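Local structure of glycosyl hydrolase 25 (Streptococcus pneumoniae, 4FF5) at residues Q61-I66 and Y104-T109; I79-S84 and A119-V124; E133-V138 and E168-K173; Y150-V155 and S203-S208; I182-G187 and I196-F201. The protein probably hydrolyses glycosidic bonds, as expected of a family 25 glycosyl hydrolase, and is a pneumococcal virulence factor that participates in host-cell invasion. One frame throughout, in Å; residues are numbered along the deposited sequence.

Contact 1. Residues Q61-I66 and Y104-T109; sequences QRPEEI and YKSHIT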
# COMPACT_ATOMS: atom_id res chain seq x y z
N GLN A 61 -3.70 -10.96 -7.37
CA GLN A 61 -5.15 -10.92 -7.47
C GLN A 61 -5.56 -10.56 -8.90
O GLN A 61 -5.47 -9.40 -9.30
CB GLN A 61 -5.72 -9.90 -6.48
CG GLN A 61 -5.58 -10.32 -5.02
CD GLN A 61 -4.16 -10.24 -4.51
OE1 GLN A 61 -3.48 -9.23 -4.67
NE2 GLN A 61 -3.69 -11.32 -3.89
N ARG A 62 -5.98 -11.55 -9.68
CA ARG A 62 -6.28 -11.36 -11.11
C ARG A 62 -7.56 -10.53 -11.33
O ARG A 62 -8.65 -10.90 -10.84
CB ARG A 62 -6.37 -12.72 -11.83
CG ARG A 62 -5.17 -13.61 -11.53
CD ARG A 62 -5.37 -15.03 -12.05
NE ARG A 62 -4.97 -15.15 -13.45
N PRO A 63 -7.44 -9.39 -12.05
CA PRO A 63 -8.57 -8.51 -12.36
C PRO A 63 -9.78 -9.24 -12.96
O PRO A 63 -10.91 -8.89 -12.64
CB PRO A 63 -7.96 -7.53 -13.37
CG PRO A 63 -6.55 -7.40 -12.90
CD PRO A 63 -6.16 -8.80 -12.51
N GLU A 64 -9.52 -10.26 -13.79
CA GLU A 64 -10.61 -11.02 -14.41
C GLU A 64 -11.38 -11.85 -13.39
O GLU A 64 -12.49 -12.33 -13.67
CB GLU A 64 -10.10 -11.90 -15.58
CG GLU A 64 -9.39 -13.19 -15.18
CD GLU A 64 -7.88 -13.11 -15.33
OE1 GLU A 64 -7.22 -14.15 -15.09
N GLU A 65 -10.81 -12.03 -12.20
CA GLU A 65 -11.50 -12.75 -11.14
C GLU A 65 -12.18 -11.79 -10.15
O GLU A 65 -12.89 -12.23 -9.24
CB GLU A 65 -10.57 -13.73 -10.44
CG GLU A 65 -10.33 -15.01 -11.22
CD GLU A 65 -9.10 -15.76 -10.77
OE1 GLU A 65 -8.70 -15.62 -9.60
OE2 GLU A 65 -8.51 -16.49 -11.60
N ILE A 66 -12.02 -10.49 -10.39
CA ILE A 66 -12.64 -9.46 -9.54
C ILE A 66 -13.89 -8.83 -10.17
O ILE A 66 -13.81 -8.23 -11.25
CB ILE A 66 -11.65 -8.33 -9.17
CG1 ILE A 66 -10.43 -8.90 -8.43
CG2 ILE A 66 -12.36 -7.27 -8.33
CD1 ILE A 66 -9.25 -7.95 -8.40
N TYR A 104 -1.54 -3.72 -12.23
CA TYR A 104 -1.80 -2.42 -11.58
C TYR A 104 -2.70 -1.46 -12.38
O TYR A 104 -3.55 -0.80 -11.80
CB TYR A 104 -0.50 -1.73 -11.13
CG TYR A 104 0.22 -1.00 -12.23
CD1 TYR A 104 0.08 0.38 -12.40
CD2 TYR A 104 1.04 -1.68 -13.13
CE1 TYR A 104 0.74 1.06 -13.42
CE2 TYR A 104 1.69 -1.02 -14.16
CZ TYR A 104 1.55 0.34 -14.30
OH TYR A 104 2.22 0.97 -15.34
N LYS A 105 -2.55 -1.42 -13.70
CA LYS A 105 -3.37 -0.51 -14.51
C LYS A 105 -4.85 -0.85 -14.37
O LYS A 105 -5.70 0.04 -14.21
CB LYS A 105 -2.98 -0.55 -15.99
CG LYS A 105 -1.56 -0.14 -16.31
CD LYS A 105 -1.35 -0.15 -17.82
CE LYS A 105 -0.08 0.57 -18.19
NZ LYS A 105 0.26 0.40 -19.64
N SER A 106 -5.15 -2.15 -14.43
CA SER A 106 -6.51 -2.65 -14.20
C SER A 106 -7.08 -2.33 -12.83
O SER A 106 -8.20 -1.82 -12.70
CB SER A 106 -6.56 -4.14 -14.44
OG SER A 106 -6.47 -4.42 -15.82
N HIS A 107 -6.32 -2.66 -11.78
CA HIS A 107 -6.80 -2.41 -10.43
C HIS A 107 -7.03 -0.93 -10.21
O HIS A 107 -8.06 -0.56 -9.65
CB HIS A 107 -5.83 -2.94 -9.38
CG HIS A 107 -5.75 -4.44 -9.31
ND1 HIS A 107 -6.81 -5.26 -9.59
CD2 HIS A 107 -4.69 -5.27 -8.95
CE1 HIS A 107 -6.43 -6.54 -9.42
NE2 HIS A 107 -5.13 -6.54 -9.02
N ILE A 108 -6.10 -0.08 -10.64
CA ILE A 108 -6.24 1.35 -10.41
C ILE A 108 -7.41 1.93 -11.21
O ILE A 108 -8.29 2.57 -10.63
CB ILE A 108 -4.95 2.13 -10.72
CG1 ILE A 108 -3.82 1.71 -9.77
CG2 ILE A 108 -5.18 3.63 -10.60
CD1 ILE A 108 -2.44 2.24 -10.13
N THR A 109 -7.41 1.72 -12.52
CA THR A 109 -8.49 2.29 -13.36
C THR A 109 -9.88 1.79 -13.00
O THR A 109 -10.83 2.59 -12.96
CB THR A 109 -8.25 2.07 -14.87
OG1 THR A 109 -8.19 0.68 -15.14
CG2 THR A 109 -6.97 2.69 -15.29
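NE2 of His-107 meets two backbone oxygens: O of Gln-61, across this contact, and O of Ser-58 slightly earlier in the same loop. The bond from His-107 NE2 to Gln-61 O is 2.9 Å long but bent to 118° at the hydrogen, so it counts as weak; the oxygen nevertheless lies at the edge of the imidazole, in its plane. On the ring's other nitrogen, ND1 is hydrogen-bonded to the hydroxyl of Tyr-68, and polar partners at both nitrogens limit how far the imidazole can turn. The first torsion (chi1 -69°) sets CG of His-107 beside its own backbone N and anti to the carbonyl carbon, which carries the ring off the helix and into the loop.

Apolar atoms pack around the same ring. CG of Pro-63 lies 3.6 Å from His-107 CE1, while CD1 of Ile-66, the tip of its chain, comes to 3.3 Å from that same carbon; both side chains cross the histidine at roughly a right angle. CG of Pro-63 also touches the serine methylene, 3.6 Å from Ser-106 CB. The whole illustrates a beta-alpha loop folded over a neighbouring helix: residues 61-66, following strand 54-57, are tied to helix 104-112, which follows strand 77-84, in the TIM barrel of family 25.

Contact 2. Residues I79-S84 and A119-V124; sequences IVRVHS and AVYAYV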
# COMPACT_ATOMS: atom_id res chain seq x y z
N ILE A 79 -5.13 -0.02 -1.91
CA ILE A 79 -3.72 0.28 -2.11
C ILE A 79 -3.16 -0.76 -3.06
O ILE A 79 -3.12 -1.95 -2.74
CB ILE A 79 -2.95 0.27 -0.77
CG1 ILE A 79 -3.63 1.19 0.26
CG2 ILE A 79 -1.52 0.74 -0.99
CD1 ILE A 79 -2.84 1.33 1.55
N VAL A 80 -2.69 -0.30 -4.21
CA VAL A 80 -2.39 -1.20 -5.35
C VAL A 80 -0.86 -1.32 -5.59
O VAL A 80 -0.16 -0.31 -5.61
CB VAL A 80 -3.09 -0.68 -6.65
CG1 VAL A 80 -2.66 -1.47 -7.89
CG2 VAL A 80 -4.61 -0.77 -6.49
N ARG A 81 -0.36 -2.53 -5.78
CA ARG A 81 1.07 -2.72 -6.02
C ARG A 81 1.42 -2.32 -7.44
O ARG A 81 0.78 -2.77 -8.38
CB ARG A 81 1.48 -4.17 -5.82
CG ARG A 81 2.99 -4.31 -5.76
CD ARG A 81 3.42 -5.75 -5.58
NE ARG A 81 3.28 -6.55 -6.81
CZ ARG A 81 3.76 -7.78 -6.96
NH1 ARG A 81 4.44 -8.36 -5.98
NH2 ARG A 81 3.56 -8.45 -8.10
N VAL A 82 2.44 -1.48 -7.58
CA VAL A 82 2.93 -1.04 -8.91
C VAL A 82 4.31 -1.65 -9.24
O VAL A 82 4.61 -2.01 -10.39
CB VAL A 82 2.90 0.51 -9.00
CG1 VAL A 82 3.50 1.04 -10.31
CG2 VAL A 82 1.45 0.98 -8.89
N HIS A 83 5.15 -1.78 -8.21
CA HIS A 83 6.49 -2.30 -8.41
C HIS A 83 6.86 -3.32 -7.37
O HIS A 83 6.56 -3.15 -6.18
CB HIS A 83 7.46 -1.12 -8.38
CG HIS A 83 8.83 -1.42 -8.95
ND1 HIS A 83 9.88 -1.72 -8.18
CD2 HIS A 83 9.28 -1.46 -10.27
CE1 HIS A 83 10.96 -1.93 -8.95
NE2 HIS A 83 10.59 -1.78 -10.23
N SER A 84 7.51 -4.39 -7.79
CA SER A 84 8.38 -5.11 -6.85
C SER A 84 9.85 -5.07 -7.23
O SER A 84 10.23 -5.32 -8.39
CB SER A 84 7.95 -6.55 -6.67
OG SER A 84 8.99 -7.20 -5.95
N ALA A 119 -4.44 4.33 -3.56
CA ALA A 119 -3.05 4.66 -3.33
C ALA A 119 -2.22 3.55 -3.95
O ALA A 119 -2.78 2.57 -4.44
CB ALA A 119 -2.79 4.75 -1.83
N VAL A 120 -0.90 3.69 -3.93
CA VAL A 120 -0.05 2.70 -4.56
C VAL A 120 1.08 2.27 -3.63
O VAL A 120 1.42 3.00 -2.70
CB VAL A 120 0.54 3.19 -5.92
CG1 VAL A 120 -0.56 3.27 -7.00
CG2 VAL A 120 1.32 4.50 -5.76
N TYR A 121 1.69 1.11 -3.89
CA TYR A 121 2.88 0.69 -3.14
C TYR A 121 3.94 0.01 -4.00
O TYR A 121 3.65 -0.52 -5.06
CB TYR A 121 2.50 -0.18 -1.91
CG TYR A 121 2.20 -1.68 -2.14
CD1 TYR A 121 3.22 -2.63 -2.04
CD2 TYR A 121 0.88 -2.12 -2.34
CE1 TYR A 121 2.95 -3.99 -2.21
CE2 TYR A 121 0.59 -3.47 -2.47
CZ TYR A 121 1.63 -4.39 -2.42
OH TYR A 121 1.34 -5.71 -2.55
N ALA A 122 5.17 0.00 -3.49
CA ALA A 122 6.28 -0.70 -4.13
C ALA A 122 6.99 -1.54 -3.09
O ALA A 122 7.26 -1.07 -2.00
CB ALA A 122 7.26 0.31 -4.73
N TYR A 123 7.33 -2.79 -3.46
CA TYR A 123 8.11 -3.67 -2.60
C TYR A 123 9.57 -3.24 -2.75
O TYR A 123 10.13 -3.31 -3.84
CB TYR A 123 7.90 -5.12 -3.05
CG TYR A 123 8.58 -6.20 -2.24
CD1 TYR A 123 7.96 -6.68 -1.07
CD2 TYR A 123 9.75 -6.82 -2.67
CE1 TYR A 123 8.53 -7.69 -0.32
CE2 TYR A 123 10.35 -7.83 -1.90
CZ TYR A 123 9.72 -8.26 -0.73
OH TYR A 123 10.22 -9.26 0.07
N VAL A 124 10.15 -2.74 -1.66
CA VAL A 124 11.47 -2.10 -1.68
C VAL A 124 12.52 -3.19 -1.53
O VAL A 124 12.56 -3.87 -0.52
CB VAL A 124 11.60 -1.04 -0.56
CG1 VAL A 124 13.01 -0.48 -0.48
CG2 VAL A 124 10.60 0.09 -0.77
O HOH W 1 10.63 -1.35 -5.72
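Arg-81 lays its aliphatic part on Tyr-121, and its length can be followed atom by atom. CB stands over one face of the phenol, toward the rim, 3.8 Å from the centroid of the Tyr-121 ring and 26° off the normal, a CH-pi contact. CG, anti to the backbone N (chi1 -167°), continues to 3.6 Å from Tyr-121 CE1, and CD ends 3.7 Å from Tyr-121 OH. There the chain bends at chi3 and the guanidinium leaves the ring; NE forms a salt bridge with Asp-101, and NH2 a weak bond to Ala-94 O.

Beneath this lies a parallel pairing. Val-80 N donates to Ala-119 O, and Tyr-121 N returns to Val-80 O. Val-82 N reaches Tyr-121 O at 3.0 Å, almost straight at 175°, before Tyr-123 N takes up His-83 O. Between Arg-81 and His-83 the register slips by one residue: a beta bulge in strand 77-84, with Val-82 CG2 packed 3.6 Å from Val-120 CG1. A water then joins the strand ends, bound at the edge of the imidazole by His-83 ND1 (2.6 Å) and donating to Tyr-123 O (2.8 Å).

Backbone bonds thus hold the strands together across the bulge, while the arginine contributes hydrocarbon to the interface and its charged end pairs with Asp-101.

Contact 3. Residues E133-V138 and E168-K173; sequences EKAAEV and ENFRAK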
# COMPACT_ATOMS: atom_id res chain seq x y z
N GLU A 133 17.25 3.94 -6.12
CA GLU A 133 16.84 5.13 -6.84
C GLU A 133 16.18 4.80 -8.19
O GLU A 133 15.21 5.47 -8.59
CB GLU A 133 18.03 6.10 -6.99
CG GLU A 133 18.46 6.69 -5.66
CD GLU A 133 19.68 7.61 -5.75
OE1 GLU A 133 20.26 7.76 -6.85
OE2 GLU A 133 20.04 8.18 -4.72
N LYS A 134 16.69 3.76 -8.86
CA LYS A 134 16.11 3.24 -10.11
C LYS A 134 14.69 2.76 -9.87
O LYS A 134 13.77 3.13 -10.60
CB LYS A 134 16.98 2.08 -10.63
CG LYS A 134 16.54 1.46 -11.95
CD LYS A 134 17.58 0.43 -12.37
CE LYS A 134 17.05 -0.56 -13.39
NZ LYS A 134 17.04 -0.04 -14.79
N ALA A 135 14.51 1.92 -8.85
CA ALA A 135 13.20 1.38 -8.51
C ALA A 135 12.19 2.48 -8.16
O ALA A 135 11.05 2.42 -8.60
CB ALA A 135 13.33 0.37 -7.37
N ALA A 136 12.62 3.47 -7.38
CA ALA A 136 11.78 4.63 -7.04
C ALA A 136 11.35 5.37 -8.30
O ALA A 136 10.22 5.82 -8.39
CB ALA A 136 12.52 5.58 -6.09
N GLU A 137 12.25 5.50 -9.27
CA GLU A 137 11.89 6.21 -10.50
C GLU A 137 10.90 5.41 -11.36
O GLU A 137 9.91 5.97 -11.84
CB GLU A 137 13.13 6.63 -11.30
CG GLU A 137 12.78 7.43 -12.54
CD GLU A 137 13.94 8.24 -13.09
OE1 GLU A 137 15.09 8.05 -12.61
OE2 GLU A 137 13.69 9.07 -13.99
N VAL A 138 11.18 4.12 -11.55
CA VAL A 138 10.28 3.20 -12.26
C VAL A 138 8.87 3.21 -11.66
O VAL A 138 7.85 3.17 -12.40
CB VAL A 138 10.86 1.76 -12.26
CG1 VAL A 138 9.87 0.74 -12.83
CG2 VAL A 138 12.18 1.70 -13.04
N GLU A 168 15.82 5.07 2.98
CA GLU A 168 15.91 6.51 2.82
C GLU A 168 16.30 6.90 1.40
O GLU A 168 15.78 7.88 0.88
CB GLU A 168 16.90 7.12 3.83
CG GLU A 168 17.22 8.59 3.57
CD GLU A 168 16.00 9.52 3.59
OE1 GLU A 168 14.91 9.14 4.05
OE2 GLU A 168 16.16 10.70 3.17
N ASN A 169 17.21 6.16 0.77
CA ASN A 169 17.56 6.43 -0.63
C ASN A 169 16.32 6.39 -1.53
O ASN A 169 16.10 7.30 -2.37
CB ASN A 169 18.59 5.44 -1.17
CG ASN A 169 19.93 5.54 -0.47
OD1 ASN A 169 20.37 6.64 -0.07
ND2 ASN A 169 20.60 4.40 -0.32
N PHE A 170 15.51 5.36 -1.33
CA PHE A 170 14.26 5.19 -2.08
C PHE A 170 13.32 6.37 -1.81
O PHE A 170 12.84 7.01 -2.76
CB PHE A 170 13.61 3.86 -1.69
CG PHE A 170 12.52 3.38 -2.63
CD1 PHE A 170 11.28 4.02 -2.69
CD2 PHE A 170 12.73 2.27 -3.44
CE1 PHE A 170 10.28 3.56 -3.54
CE2 PHE A 170 11.73 1.81 -4.30
CZ PHE A 170 10.50 2.45 -4.35
N ARG A 171 13.05 6.65 -0.53
CA ARG A 171 12.18 7.76 -0.12
C ARG A 171 12.61 9.12 -0.71
O ARG A 171 11.79 9.84 -1.28
CB ARG A 171 12.13 7.86 1.41
CG ARG A 171 11.01 8.75 1.93
CD ARG A 171 11.38 9.43 3.25
NE ARG A 171 12.60 10.24 3.12
CZ ARG A 171 12.65 11.47 2.62
NH1 ARG A 171 11.54 12.07 2.18
NH2 ARG A 171 13.82 12.10 2.53
N ALA A 172 13.88 9.47 -0.50
CA ALA A 172 14.45 10.72 -1.01
C ALA A 172 14.28 10.86 -2.53
O ALA A 172 13.92 11.94 -3.03
CB ALA A 172 15.92 10.82 -0.64
N LYS A 173 14.54 9.79 -3.26
CA LYS A 173 14.40 9.85 -4.71
C LYS A 173 12.94 10.10 -5.11
O LYS A 173 12.65 10.95 -5.97
CB LYS A 173 14.96 8.60 -5.39
CG LYS A 173 14.85 8.62 -6.92
CD LYS A 173 15.91 9.56 -7.52
CE LYS A 173 15.99 9.38 -9.03
NZ LYS A 173 17.07 10.24 -9.59
O HOH W 2 18.00 9.14 -3.06
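The ring of Phe-170 has the methyl of Ala-136 on one face, almost exactly over its centre: CB of Ala-136 is 3.9 Å from the centroid of the Phe-170 ring and only 8° off the normal, a well-formed CH-pi contact. CB of Ala-135 approaches obliquely, 3.7 Å from Phe-170 CE2. CG of the phenylalanine is anti to the backbone N (chi1 -165°), which brings the end of the side chain up against helix 129-143. On another side of helix 163-177, the guanidinium of Arg-171 grips the carboxylate of Glu-168 side-on, one bond each from NE and NH2, nearly in the guanidinium plane.

The outer part of the interface is formed by long side chains. Lys-173, bent at chi2, runs its methylenes across the other helix, over the turn from Glu-133 to Glu-137, its CG 3.6 Å from Glu-133 O. Its ammonium stays beyond salt-bridge range, NZ being 4.2 Å from Glu-137 OE1. A water donates to both Glu-133 OE2 (2.8 Å) and Asn-169 O (2.7 Å), bridging the helices where they have no direct hydrogen bond.

Small alanines let the two axes come within 8.3 Å, at 39°. Cohesion is mainly apolar, from Phe-170 on the alanines and the methylenes of Lys-173 and Glu-133, with one bridging water and probably a weak charge attraction.

Contact 4. Residues Y150-V155 and S203-S208; sequences YYWLDV and SVWIPS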
# COMPACT_ATOMS: atom_id res chain seq x y z
N TYR A 150 -1.61 8.30 -2.33
CA TYR A 150 -0.46 8.11 -1.46
C TYR A 150 0.52 7.17 -2.14
O TYR A 150 0.11 6.32 -2.94
CB TYR A 150 -0.91 7.51 -0.12
CG TYR A 150 -0.44 8.26 1.10
CD1 TYR A 150 -1.25 9.24 1.69
CD2 TYR A 150 0.81 8.00 1.67
CE1 TYR A 150 -0.82 9.94 2.82
CE2 TYR A 150 1.24 8.69 2.80
CZ TYR A 150 0.41 9.66 3.37
OH TYR A 150 0.84 10.36 4.49
N TYR A 151 1.79 7.30 -1.82
CA TYR A 151 2.79 6.35 -2.28
C TYR A 151 3.36 5.63 -1.06
O TYR A 151 3.77 6.29 -0.11
CB TYR A 151 3.93 7.09 -2.97
CG TYR A 151 3.54 7.76 -4.25
CD1 TYR A 151 2.97 9.04 -4.26
CD2 TYR A 151 3.81 7.14 -5.47
CE1 TYR A 151 2.63 9.67 -5.47
CE2 TYR A 151 3.48 7.75 -6.68
CZ TYR A 151 2.90 9.01 -6.68
OH TYR A 151 2.60 9.58 -7.91
N TRP A 152 3.37 4.31 -1.09
CA TRP A 152 3.85 3.52 0.06
C TRP A 152 5.06 2.68 -0.27
O TRP A 152 5.11 2.01 -1.33
CB TRP A 152 2.73 2.59 0.54
CG TRP A 152 1.56 3.30 1.18
CD1 TRP A 152 0.36 3.67 0.58
CD2 TRP A 152 1.44 3.74 2.57
NE1 TRP A 152 -0.47 4.29 1.49
CE2 TRP A 152 0.13 4.37 2.70
CE3 TRP A 152 2.28 3.68 3.69
CZ2 TRP A 152 -0.33 4.89 3.91
CZ3 TRP A 152 1.82 4.23 4.90
CH2 TRP A 152 0.54 4.80 5.00
N LEU A 153 6.03 2.66 0.65
CA LEU A 153 7.20 1.80 0.56
C LEU A 153 6.96 0.58 1.40
O LEU A 153 6.84 0.69 2.63
CB LEU A 153 8.44 2.54 1.10
CG LEU A 153 9.17 3.45 0.09
CD1 LEU A 153 8.31 4.62 -0.35
CD2 LEU A 153 10.52 3.89 0.67
N ASP A 154 6.83 -0.58 0.76
CA ASP A 154 6.63 -1.85 1.46
C ASP A 154 8.01 -2.43 1.77
O ASP A 154 8.72 -2.90 0.88
CB ASP A 154 5.77 -2.80 0.59
CG ASP A 154 5.81 -4.25 1.07
OD1 ASP A 154 6.39 -4.55 2.12
OD2 ASP A 154 5.31 -5.11 0.34
N VAL A 155 8.41 -2.34 3.05
CA VAL A 155 9.74 -2.75 3.47
C VAL A 155 9.64 -4.03 4.28
O VAL A 155 9.02 -4.04 5.35
CB VAL A 155 10.40 -1.64 4.33
CG1 VAL A 155 11.78 -2.07 4.80
CG2 VAL A 155 10.49 -0.34 3.52
N SER A 203 3.37 8.95 6.77
CA SER A 203 2.49 7.99 7.44
C SER A 203 3.19 6.64 7.63
O SER A 203 4.18 6.34 6.95
CB SER A 203 1.21 7.78 6.62
OG SER A 203 0.28 6.96 7.33
N VAL A 204 2.66 5.84 8.55
CA VAL A 204 3.20 4.51 8.84
C VAL A 204 2.07 3.49 8.77
O VAL A 204 0.96 3.72 9.28
CB VAL A 204 3.95 4.45 10.19
CG1 VAL A 204 4.51 3.04 10.42
CG2 VAL A 204 5.09 5.48 10.22
N TRP A 205 2.37 2.36 8.14
CA TRP A 205 1.40 1.31 7.94
C TRP A 205 2.05 0.06 8.45
O TRP A 205 3.20 -0.23 8.09
CB TRP A 205 1.15 1.27 6.44
CG TRP A 205 0.31 0.17 5.89
CD1 TRP A 205 -0.60 -0.67 6.55
CD2 TRP A 205 0.24 -0.18 4.48
NE1 TRP A 205 -1.20 -1.52 5.64
CE2 TRP A 205 -0.71 -1.30 4.38
CE3 TRP A 205 0.89 0.26 3.33
CZ2 TRP A 205 -1.02 -1.90 3.16
CZ3 TRP A 205 0.58 -0.36 2.11
CH2 TRP A 205 -0.35 -1.42 2.04
N ILE A 206 1.38 -0.66 9.36
CA ILE A 206 2.04 -1.81 10.01
C ILE A 206 1.21 -3.09 9.94
O ILE A 206 0.03 -3.09 10.30
CB ILE A 206 2.46 -1.53 11.50
CG1 ILE A 206 3.34 -0.28 11.61
CG2 ILE A 206 3.19 -2.74 12.11
CD1 ILE A 206 3.66 0.17 13.04
N PRO A 207 1.85 -4.20 9.50
CA PRO A 207 1.12 -5.48 9.55
C PRO A 207 1.16 -6.13 10.94
O PRO A 207 2.19 -6.09 11.62
CB PRO A 207 1.88 -6.34 8.54
CG PRO A 207 3.32 -5.83 8.63
CD PRO A 207 3.20 -4.34 8.89
N SER A 208 0.05 -6.74 11.35
CA SER A 208 0.07 -7.64 12.52
C SER A 208 -1.13 -8.56 12.42
O SER A 208 -2.26 -8.10 12.52
CB SER A 208 0.02 -6.84 13.82
OG SER A 208 0.06 -7.69 14.95
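Trp-152 and Trp-205 make a T-shaped pair, the edge of Trp-205 directed at the face of Trp-152 with planes at 71°. The five-membered ring of Trp-152 and the six-membered ring of Trp-205 have centroids 5.0 Å apart. CG of Trp-205 stands anti to its backbone N (chi1 173°) and that of Trp-152 beside its own (chi1 -69°), which brings the indoles together. Tyr-150 covers the opposite face of Trp-152, its CD2 3.7 Å above the plane, leaving the indole sandwiched. At the edge, Ser-203 OG sits 3.2 Å from Trp-152 CH2, and CZ3 of Trp-152 touches Trp-205 CB at 3.4 Å.

In a second shell, Ser-203 OG is hydrogen-bonded to Asp-227, Trp-205 NE1 to Asn-247 OD1, and Tyr-150 OH to Thr-202 OG1, so these three polar atoms have partners outside the pair.

Strands 151-155 and 203-207 do not pair: their axes stay 8.7 Å apart because strand 182-186 runs between them in the sheet. The tryptophans instead meet inside the barrel, where Tyr-121 touches Trp-152 and Tyr-185 packs edge-to-face with Trp-205, while Leu-153 points outward to helix 163-177.

Contact 5. Residues I182-G187 and I196-F201; sequences IGIYVG and IDTGKF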
# COMPACT_ATOMS: atom_id res chain seq x y z
N ILE A 182 4.28 10.20 1.13
CA ILE A 182 5.18 9.05 1.09
C ILE A 182 5.17 8.35 2.46
O ILE A 182 5.70 8.87 3.45
CB ILE A 182 6.63 9.40 0.71
CG1 ILE A 182 6.68 10.26 -0.55
CG2 ILE A 182 7.43 8.13 0.44
CD1 ILE A 182 8.12 10.62 -0.91
N GLY A 183 4.56 7.16 2.48
CA GLY A 183 4.42 6.42 3.73
C GLY A 183 5.26 5.18 3.70
O GLY A 183 5.72 4.75 2.63
N ILE A 184 5.46 4.59 4.88
CA ILE A 184 6.24 3.34 4.96
C ILE A 184 5.41 2.22 5.61
O ILE A 184 4.79 2.43 6.63
CB ILE A 184 7.60 3.53 5.72
CG1 ILE A 184 8.35 2.18 5.77
CG2 ILE A 184 7.36 4.10 7.13
CD1 ILE A 184 9.79 2.28 6.25
N TYR A 185 5.37 1.06 4.96
CA TYR A 185 4.87 -0.17 5.54
C TYR A 185 6.06 -1.00 6.05
O TYR A 185 7.00 -1.31 5.30
CB TYR A 185 4.08 -0.92 4.47
CG TYR A 185 3.72 -2.37 4.75
CD1 TYR A 185 2.43 -2.71 5.15
CD2 TYR A 185 4.65 -3.40 4.58
CE1 TYR A 185 2.07 -4.04 5.34
CE2 TYR A 185 4.30 -4.73 4.79
CZ TYR A 185 3.03 -5.04 5.17
OH TYR A 185 2.70 -6.38 5.36
N VAL A 186 6.03 -1.35 7.34
CA VAL A 186 7.12 -2.13 7.92
C VAL A 186 6.63 -2.86 9.18
O VAL A 186 5.85 -2.29 9.96
CB VAL A 186 8.38 -1.24 8.17
CG1 VAL A 186 8.11 -0.09 9.14
CG2 VAL A 186 9.59 -2.07 8.61
N GLY A 187 7.05 -4.10 9.38
CA GLY A 187 6.70 -4.83 10.61
C GLY A 187 7.49 -4.26 11.79
O GLY A 187 8.56 -3.66 11.61
N ILE A 196 15.05 0.96 11.33
CA ILE A 196 14.37 1.65 10.23
C ILE A 196 13.67 2.88 10.79
O ILE A 196 12.69 2.76 11.55
CB ILE A 196 13.32 0.78 9.52
CG1 ILE A 196 13.91 -0.56 9.03
CG2 ILE A 196 12.71 1.56 8.36
CD1 ILE A 196 14.96 -0.47 7.93
N ASP A 197 14.19 4.03 10.41
CA ASP A 197 13.68 5.32 10.85
C ASP A 197 12.45 5.67 10.04
O ASP A 197 12.51 5.77 8.81
CB ASP A 197 14.77 6.36 10.61
CG ASP A 197 14.50 7.68 11.33
OD1 ASP A 197 13.38 7.93 11.82
OD2 ASP A 197 15.46 8.48 11.39
N THR A 198 11.33 5.87 10.71
CA THR A 198 10.10 6.23 10.00
C THR A 198 9.83 7.76 10.02
O THR A 198 8.86 8.22 9.41
CB THR A 198 8.88 5.48 10.56
OG1 THR A 198 8.55 5.98 11.87
CG2 THR A 198 9.15 3.97 10.64
N GLY A 199 10.70 8.50 10.70
CA GLY A 199 10.49 9.93 10.98
C GLY A 199 10.21 10.83 9.79
O GLY A 199 9.39 11.73 9.86
N LYS A 200 10.90 10.59 8.67
CA LYS A 200 10.72 11.42 7.48
C LYS A 200 9.53 11.05 6.59
O LYS A 200 9.18 11.81 5.66
CB LYS A 200 12.01 11.46 6.67
CG LYS A 200 13.20 12.00 7.46
CD LYS A 200 14.20 12.63 6.53
CE LYS A 200 15.47 11.83 6.45
NZ LYS A 200 16.50 12.73 5.85
N PHE A 201 8.91 9.90 6.86
CA PHE A 201 7.72 9.51 6.13
C PHE A 201 6.52 10.27 6.66
O PHE A 201 6.54 10.76 7.79
CB PHE A 201 7.50 7.98 6.22
CG PHE A 201 8.55 7.20 5.52
CD1 PHE A 201 9.72 6.83 6.17
CD2 PHE A 201 8.39 6.86 4.17
CE1 PHE A 201 10.73 6.13 5.49
CE2 PHE A 201 9.39 6.16 3.51
CZ PHE A 201 10.56 5.80 4.16
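Ile-184 presents its CB to the face of Phe-201, and this CH-pi contact dominates: CB of Ile-184 is 3.7 Å from the centroid of the Phe-201 ring, 7° off the normal. CG2 of Ile-184, placed between its backbone N and carbonyl carbon, follows at 3.7 Å from Phe-201 CG.

Aliphatic contacts extend the patch. The far end of the isoleucine, CD1, meets Ile-196 CG2 at 3.7 Å, its CG2 lies 3.9 Å from Thr-198 CG2, and Ile-182 CG2 touches Phe-201 CD2 at 4.1 Å.

Polar interactions shape the loop rather than join the segments. Asp-197 OD1 accepts from Gly-199 N in an Asx turn (3.0 Å), the donor standing 42° out of the carboxylate plane. A type I turn from Thr-198 to Phe-201 overlaps it, closed by Phe-201 N to Thr-198 O. Ile-182 O merely lies at the edge of the phenylalanine ring.

No hydrogen bond crosses between the segments; their mutual hold is apolar, with Asp-197 N bonded to Asn-164 and Thr-202 joining Ile-182 nearby.

How the contacts relate
Contacts 2, 4 and 5 share one sheet. Contacts 4 and 5 are closest, with centres 7 Å apart, and contact 5 is nested inside the loop that contact 4 closes; contacts 2 and 4, about 10 Å apart, join through Val-120 O and Trp-152 N at 2.8 Å, a probable hydrogen bond. Contact 3 packs on this sheet from outside: His-83 CD2 reaches Val-138 CG1, and Phe-170 CD1 meets Leu-153 CD2, both at 3.4 Å. Contact 1 touches contact 2 through Tyr-104 and His-107, yet lies about 27 Å, centre to centre, from contact 5. As in other TIM barrels, the active site is probably at the C-terminal strand ends; a 1,2-ethanediol about 5 Å from the Ser-84 side chain probably comes from the crystallisation liquor.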